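Local coordinates for viral structural protein 4 (Bombyx mori cytoplasmic polyhedrosis virus, PDB 6TZ0) that binds GTP, including through a P-loop, and probably acts as an NTPase partner of the viral RNA-dependent RNA polymerase during transcription of the double-stranded RNA genome, at residues B[333-338]-B[368-373]; B[326-331]-B[543-548]. One frame throughout, in Å; residues are numbered along the deposited sequence.

Contact 1 of 2, residues B[333-338]-B[368-373]; sequences SKFLEA and EQLSLA
Just one turn before Leu336, whose side chain meets Leu370 across the contact, the hydroxyl Ser333 OG is gripped by two backbone carbonyls of its own helix, those of Leu329 and Ala330. Both acceptors lie one turn back in the same helix, so this hydroxyl is satisfied locally and plays no part in joining the helices; between the two segments no hydrogen bond forms. The helices are joined by three buried apolar side chains, and Leu370 serves both sides of the exchange. Its CG stands opposite the backbone N (chi1 -174°), which carries the isobutyl fork out across the gap and gives each methyl its own partner. Leu370 CD1 lies 3.7 Å from Leu336 CD2, the two side chains running alongside and pointing opposite ways. Leu370 CD2 comes to 3.9 Å from Phe335 CE2, meeting the ring obliquely at that atom, beside its outer end. The other two side chains leave their helix at a slant and come closer at their ends, bridging a wide gap, Leu336 CA and Leu370 CA being 9.2 Å apart. Ser553 of helix 547-556 touches Leu336, and Phe335 also rests on Leu349 of strand 347-353. This is the helix layer of an alpha/beta P-loop fold: helix 359-374, which follows the P-loop, connects strand 347-353 to strand 378-381, just beyond 484-489 in the parallel sheet, and helix 326-340 packs beside it.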
ATOM      1  N   SER B 333      -8.081   5.330  27.402  1.00 27.26           N
ATOM      2  CA  SER B 333      -8.898   6.481  27.040  1.00 27.26           C
ATOM      3  C   SER B 333      -9.515   6.319  25.660  1.00 27.26           C
ATOM      4  O   SER B 333     -10.565   6.906  25.385  1.00 27.26           O
ATOM      5  CB  SER B 333      -8.066   7.756  27.095  1.00 27.26           C
ATOM      6  OG  SER B 333      -7.109   7.766  26.060  1.00 27.26           O
ATOM      7  N   LYS B 334      -8.882   5.539  24.783  1.00 27.48           N
ATOM      8  CA  LYS B 334      -9.514   5.154  23.524  1.00 27.48           C
ATOM      9  C   LYS B 334     -10.775   4.336  23.783  1.00 27.48           C
ATOM     10  O   LYS B 334     -11.824   4.564  23.158  1.00 27.48           O
ATOM     11  CB  LYS B 334      -8.509   4.372  22.683  1.00 27.48           C
ATOM     12  CG  LYS B 334      -8.903   4.094  21.258  1.00 27.48           C
ATOM     13  CD  LYS B 334      -7.769   3.391  20.547  1.00 27.48           C
ATOM     14  CE  LYS B 334      -8.103   3.131  19.101  1.00 27.48           C
ATOM     15  NZ  LYS B 334      -7.008   2.385  18.427  1.00 27.48           N
ATOM     16  N   PHE B 335     -10.704   3.415  24.747  1.00 26.30           N
ATOM     17  CA  PHE B 335     -11.898   2.675  25.150  1.00 26.30           C
ATOM     18  C   PHE B 335     -12.953   3.577  25.782  1.00 26.30           C
ATOM     19  O   PHE B 335     -14.148   3.394  25.539  1.00 26.30           O
ATOM     20  CB  PHE B 335     -11.537   1.550  26.113  1.00 26.30           C
ATOM     21  CG  PHE B 335     -12.733   0.867  26.710  1.00 26.30           C
ATOM     22  CD1 PHE B 335     -13.597   0.140  25.915  1.00 26.30           C
ATOM     23  CD2 PHE B 335     -12.976   0.929  28.071  1.00 26.30           C
ATOM     24  CE1 PHE B 335     -14.692  -0.487  26.463  1.00 26.30           C
ATOM     25  CE2 PHE B 335     -14.065   0.296  28.620  1.00 26.30           C
ATOM     26  CZ  PHE B 335     -14.916  -0.416  27.816  1.00 26.30           C
ATOM     27  N   LEU B 336     -12.539   4.556  26.587  1.00 28.49           N
ATOM     28  CA  LEU B 336     -13.529   5.429  27.218  1.00 28.49           C
ATOM     29  C   LEU B 336     -14.190   6.363  26.213  1.00 28.49           C
ATOM     30  O   LEU B 336     -15.371   6.702  26.367  1.00 28.49           O
ATOM     31  CB  LEU B 336     -12.894   6.232  28.344  1.00 28.49           C
ATOM     32  CG  LEU B 336     -12.436   5.397  29.532  1.00 28.49           C
ATOM     33  CD1 LEU B 336     -11.852   6.286  30.599  1.00 28.49           C
ATOM     34  CD2 LEU B 336     -13.583   4.573  30.067  1.00 28.49           C
ATOM     35  N   GLU B 337     -13.448   6.777  25.184  1.00 31.20           N
ATOM     36  CA  GLU B 337     -14.039   7.507  24.069  1.00 31.20           C
ATOM     37  C   GLU B 337     -15.057   6.651  23.327  1.00 31.20           C
ATOM     38  O   GLU B 337     -16.096   7.155  22.888  1.00 31.20           O
ATOM     39  CB  GLU B 337     -12.935   7.985  23.125  1.00 31.20           C
ATOM     40  CG  GLU B 337     -13.416   8.674  21.859  1.00 31.20           C
ATOM     41  CD  GLU B 337     -14.154   9.971  22.123  1.00 31.20           C
ATOM     42  OE1 GLU B 337     -13.831  10.660  23.112  1.00 31.20           O
ATOM     43  OE2 GLU B 337     -15.085  10.290  21.353  1.00 31.20           O
ATOM     44  N   ALA B 338     -14.785   5.352  23.188  1.00 29.62           N
ATOM     45  CA  ALA B 338     -15.793   4.475  22.589  1.00 29.62           C
ATOM     46  C   ALA B 338     -17.004   4.278  23.498  1.00 29.62           C
ATOM     47  O   ALA B 338     -18.117   4.083  23.007  1.00 29.62           O
ATOM     48  CB  ALA B 338     -15.175   3.126  22.231  1.00 29.62           C
ATOM     49  N   GLU B 368     -18.114  -1.969  37.899  1.00 34.21           N
ATOM     50  CA  GLU B 368     -18.980  -1.180  38.776  1.00 34.21           C
ATOM     51  C   GLU B 368     -18.622   0.301  38.740  1.00 34.21           C
ATOM     52  O   GLU B 368     -19.509   1.160  38.646  1.00 34.21           O
ATOM     53  CB  GLU B 368     -18.890  -1.699  40.205  1.00 34.21           C
ATOM     54  CG  GLU B 368     -19.477  -3.070  40.407  1.00 34.21           C
ATOM     55  CD  GLU B 368     -19.251  -3.575  41.812  1.00 34.21           C
ATOM     56  OE1 GLU B 368     -18.528  -2.898  42.571  1.00 34.21           O
ATOM     57  OE2 GLU B 368     -19.786  -4.649  42.158  1.00 34.21           O
ATOM     58  N   GLN B 369     -17.326   0.619  38.803  1.00 33.82           N
ATOM     59  CA  GLN B 369     -16.900   2.015  38.785  1.00 33.82           C
ATOM     60  C   GLN B 369     -17.160   2.665  37.439  1.00 33.82           C
ATOM     61  O   GLN B 369     -17.450   3.863  37.380  1.00 33.82           O
ATOM     62  CB  GLN B 369     -15.419   2.131  39.135  1.00 33.82           C
ATOM     63  CG  GLN B 369     -15.089   1.726  40.547  1.00 33.82           C
ATOM     64  CD  GLN B 369     -15.733   2.629  41.562  1.00 33.82           C
ATOM     65  OE1 GLN B 369     -15.780   3.845  41.386  1.00 33.82           O
ATOM     66  NE2 GLN B 369     -16.249   2.041  42.634  1.00 33.82           N
ATOM     67  N   LEU B 370     -17.093   1.892  36.358  1.00 31.96           N
ATOM     68  CA  LEU B 370     -17.388   2.449  35.046  1.00 31.96           C
ATOM     69  C   LEU B 370     -18.880   2.699  34.882  1.00 31.96           C
ATOM     70  O   LEU B 370     -19.281   3.684  34.252  1.00 31.96           O
ATOM     71  CB  LEU B 370     -16.867   1.512  33.960  1.00 31.96           C
ATOM     72  CG  LEU B 370     -16.970   2.025  32.531  1.00 31.96           C
ATOM     73  CD1 LEU B 370     -16.161   3.287  32.402  1.00 31.96           C
ATOM     74  CD2 LEU B 370     -16.474   0.972  31.575  1.00 31.96           C
ATOM     75  N   SER B 371     -19.718   1.825  35.454  1.00 33.76           N
ATOM     76  CA  SER B 371     -21.157   2.075  35.464  1.00 33.76           C
ATOM     77  C   SER B 371     -21.503   3.313  36.278  1.00 33.76           C
ATOM     78  O   SER B 371     -22.390   4.085  35.899  1.00 33.76           O
ATOM     79  CB  SER B 371     -21.902   0.868  36.030  1.00 33.76           C
ATOM     80  OG  SER B 371     -21.748  -0.267  35.207  1.00 33.76           O
ATOM     81  N   LEU B 372     -20.818   3.520  37.404  1.00 34.61           N
ATOM     82  CA  LEU B 372     -21.138   4.673  38.239  1.00 34.61           C
ATOM     83  C   LEU B 372     -20.645   5.975  37.619  1.00 34.61           C
ATOM     84  O   LEU B 372     -21.354   6.985  37.649  1.00 34.61           O
ATOM     85  CB  LEU B 372     -20.557   4.493  39.637  1.00 34.61           C
ATOM     86  CG  LEU B 372     -21.217   3.388  40.454  1.00 34.61           C
ATOM     87  CD1 LEU B 372     -20.518   3.233  41.790  1.00 34.61           C
ATOM     88  CD2 LEU B 372     -22.692   3.681  40.638  1.00 34.61           C
ATOM     89  N   ALA B 373     -19.441   5.977  37.053  1.00 35.18           N
ATOM     90  CA  ALA B 373     -18.922   7.190  36.438  1.00 35.18           C
ATOM     91  C   ALA B 373     -19.533   7.465  35.075  1.00 35.18           C
ATOM     92  O   ALA B 373     -19.472   8.603  34.602  1.00 35.18           O
ATOM     93  CB  ALA B 373     -17.402   7.107  36.303  1.00 35.18           C
TER

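Contact 2 of 2, residues B[326-331]-B[543-548]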
ATOM      1  N   GLY B 326       2.045   6.070  29.603  1.00 28.95           N
ATOM      2  CA  GLY B 326       1.353   6.858  28.607  1.00 28.95           C
ATOM      3  C   GLY B 326       0.565   6.025  27.624  1.00 28.95           C
ATOM      4  O   GLY B 326      -0.558   6.391  27.261  1.00 28.95           O
ATOM      5  N   GLY B 327       1.133   4.900  27.187  1.00 27.66           N
ATOM      6  CA  GLY B 327       0.430   4.045  26.248  1.00 27.66           C
ATOM      7  C   GLY B 327      -0.744   3.324  26.866  1.00 27.66           C
ATOM      8  O   GLY B 327      -1.763   3.108  26.202  1.00 27.66           O
ATOM      9  N   ALA B 328      -0.621   2.956  28.143  1.00 25.68           N
ATOM     10  CA  ALA B 328      -1.719   2.328  28.863  1.00 25.68           C
ATOM     11  C   ALA B 328      -2.905   3.271  28.975  1.00 25.68           C
ATOM     12  O   ALA B 328      -4.031   2.909  28.615  1.00 25.68           O
ATOM     13  CB  ALA B 328      -1.246   1.892  30.245  1.00 25.68           C
ATOM     14  N   LEU B 329      -2.659   4.499  29.443  1.00 25.68           N
ATOM     15  CA  LEU B 329      -3.712   5.504  29.527  1.00 25.68           C
ATOM     16  C   LEU B 329      -4.254   5.871  28.158  1.00 25.68           C
ATOM     17  O   LEU B 329      -5.437   6.187  28.036  1.00 25.68           O
ATOM     18  CB  LEU B 329      -3.197   6.760  30.221  1.00 25.68           C
ATOM     19  CG  LEU B 329      -2.832   6.653  31.697  1.00 25.68           C
ATOM     20  CD1 LEU B 329      -2.222   7.951  32.145  1.00 25.68           C
ATOM     21  CD2 LEU B 329      -4.037   6.305  32.538  1.00 25.68           C
ATOM     22  N   ALA B 330      -3.418   5.800  27.122  1.00 25.75           N
ATOM     23  CA  ALA B 330      -3.863   6.078  25.762  1.00 25.75           C
ATOM     24  C   ALA B 330      -4.879   5.049  25.278  1.00 25.75           C
ATOM     25  O   ALA B 330      -5.944   5.409  24.765  1.00 25.75           O
ATOM     26  CB  ALA B 330      -2.659   6.115  24.833  1.00 25.75           C
ATOM     27  N   VAL B 331      -4.574   3.762  25.453  1.00 25.76           N
ATOM     28  CA  VAL B 331      -5.486   2.718  24.989  1.00 25.76           C
ATOM     29  C   VAL B 331      -6.750   2.682  25.851  1.00 25.76           C
ATOM     30  O   VAL B 331      -7.868   2.495  25.343  1.00 25.76           O
ATOM     31  CB  VAL B 331      -4.750   1.366  24.961  1.00 25.76           C
ATOM     32  CG1 VAL B 331      -5.674   0.248  24.546  1.00 25.76           C
ATOM     33  CG2 VAL B 331      -3.580   1.436  24.006  1.00 25.76           C
ATOM     34  N   THR B 543      -0.625  -3.910  24.842  1.00 24.55           N
ATOM     35  CA  THR B 543      -0.144  -2.927  25.804  1.00 24.55           C
ATOM     36  C   THR B 543      -0.407  -3.408  27.224  1.00 24.55           C
ATOM     37  O   THR B 543      -1.509  -3.855  27.546  1.00 24.55           O
ATOM     38  CB  THR B 543      -0.815  -1.574  25.585  1.00 24.55           C
ATOM     39  OG1 THR B 543      -2.180  -1.652  25.997  1.00 24.55           O
ATOM     40  CG2 THR B 543      -0.788  -1.210  24.129  1.00 24.55           C
ATOM     41  N   THR B 544       0.614  -3.335  28.067  1.00 24.93           N
ATOM     42  CA  THR B 544       0.538  -3.860  29.420  1.00 24.93           C
ATOM     43  C   THR B 544      -0.022  -2.797  30.353  1.00 24.93           C
ATOM     44  O   THR B 544       0.463  -1.664  30.376  1.00 24.93           O
ATOM     45  CB  THR B 544       1.918  -4.314  29.888  1.00 24.93           C
ATOM     46  OG1 THR B 544       2.400  -5.332  29.005  1.00 24.93           O
ATOM     47  CG2 THR B 544       1.849  -4.873  31.281  1.00 24.93           C
ATOM     48  N   VAL B 545      -1.061  -3.161  31.102  1.00 24.59           N
ATOM     49  CA  VAL B 545      -1.779  -2.241  31.972  1.00 24.59           C
ATOM     50  C   VAL B 545      -1.862  -2.872  33.357  1.00 24.59           C
ATOM     51  O   VAL B 545      -2.156  -4.064  33.479  1.00 24.59           O
ATOM     52  CB  VAL B 545      -3.189  -1.933  31.426  1.00 24.59           C
ATOM     53  CG1 VAL B 545      -3.918  -0.995  32.326  1.00 24.59           C
ATOM     54  CG2 VAL B 545      -3.123  -1.325  30.051  1.00 24.59           C
ATOM     55  N   TYR B 546      -1.583  -2.083  34.398  1.00 24.47           N
ATOM     56  CA  TYR B 546      -1.767  -2.473  35.787  1.00 24.47           C
ATOM     57  C   TYR B 546      -3.132  -2.014  36.287  1.00 24.47           C
ATOM     58  O   TYR B 546      -3.763  -1.159  35.664  1.00 24.47           O
ATOM     59  CB  TYR B 546      -0.649  -1.881  36.642  1.00 24.47           C
ATOM     60  CG  TYR B 546       0.696  -2.498  36.374  1.00 24.47           C
ATOM     61  CD1 TYR B 546       0.966  -3.799  36.761  1.00 24.47           C
ATOM     62  CD2 TYR B 546       1.710  -1.764  35.790  1.00 24.47           C
ATOM     63  CE1 TYR B 546       2.190  -4.366  36.526  1.00 24.47           C
ATOM     64  CE2 TYR B 546       2.943  -2.322  35.563  1.00 24.47           C
ATOM     65  CZ  TYR B 546       3.179  -3.622  35.934  1.00 24.47           C
ATOM     66  OH  TYR B 546       4.410  -4.184  35.707  1.00 24.47           O
ATOM     67  N   PRO B 547      -3.640  -2.593  37.391  1.00 24.60           N
ATOM     68  CA  PRO B 547      -4.956  -2.162  37.903  1.00 24.60           C
ATOM     69  C   PRO B 547      -5.062  -0.703  38.327  1.00 24.60           C
ATOM     70  O   PRO B 547      -6.119  -0.089  38.105  1.00 24.60           O
ATOM     71  CB  PRO B 547      -5.176  -3.106  39.090  1.00 24.60           C
ATOM     72  CG  PRO B 547      -4.469  -4.318  38.720  1.00 24.60           C
ATOM     73  CD  PRO B 547      -3.246  -3.882  37.992  1.00 24.60           C
ATOM     74  N   PHE B 548      -4.018  -0.119  38.924  1.00 24.68           N
ATOM     75  CA  PHE B 548      -4.124   1.280  39.333  1.00 24.68           C
ATOM     76  C   PHE B 548      -4.158   2.196  38.120  1.00 24.68           C
ATOM     77  O   PHE B 548      -4.739   3.281  38.181  1.00 24.68           O
ATOM     78  CB  PHE B 548      -2.981   1.665  40.284  1.00 24.68           C
ATOM     79  CG  PHE B 548      -1.655   1.894  39.609  1.00 24.68           C
ATOM     80  CD1 PHE B 548      -0.843   0.832  39.264  1.00 24.68           C
ATOM     81  CD2 PHE B 548      -1.193   3.182  39.379  1.00 24.68           C
ATOM     82  CE1 PHE B 548       0.369   1.050  38.653  1.00 24.68           C
ATOM     83  CE2 PHE B 548       0.022   3.401  38.770  1.00 24.68           C
ATOM     84  CZ  PHE B 548       0.802   2.338  38.413  1.00 24.68           C
TER
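Apolar contact between Ala328 and Val545 and between Val331 and Thr543 carries most of this joint, a small case of a helix laid crosswise on the outermost strand of a sheet within this chain. Ala328 CB sits 3.7 Å from Val545 CG2, and the short alanine lets the backbones close in until Ala328 CA and Val545 CA are 5.5 Å apart. A turn further on, Val331 CG2 meets Thr543 CG2 at 3.8 Å. With Val331 CG1 turned opposite its backbone N (chi1 177°), the other methyl, CG2, is the branch that reaches the threonine.

Between the two segments, polar atoms take part through van der Waals touch and no hydrogen bond crosses. Thr544 O lies 3.9 Å from Ala328 CB and also receives a weak hydrogen bond from Arg377 of the RNA-dependent RNA polymerase chain, while Thr543 OG1 is 3.9 Å from Val331 CG2, the threonine offering both branches to one valine. Backbone hydrogen bonds lie elsewhere: Thr543 and Val545 pair with Leu506 of strand 504-507. Tyr546 takes the N-cap of the next helix, and Glu549, in its first turn, brings its carboxylate back to accept a hydrogen bond from Tyr546 N.

The axes of helix 326-331 and strand 543-545 pass 7.8 Å apart at -92°. Val505 of strand 504-507 touches Val331, Thr543 and Val545 alike, whereas helix 547-556 meets Ala328 through Glu549 and Val545 through Met550.

Read from the N terminus, helix 326-340 supplies the first half of both contacts, its opening turns to contact 2 and its later turns to contact 1. The chain then runs through strand 347-353 and the P-loop into helix 359-374, where contact 1 closes a short loop of 29 residues. Contact 2 closes much later, after 211 residues that include the rest of the parallel sheet, so the short loop lies wholly within the long one and the two do not cross. Their centres are 14 Å apart. One helix is thereby tied both to the helix after the P-loop and to strand 543-545, the outermost of the sheet within this chain, near the C terminus.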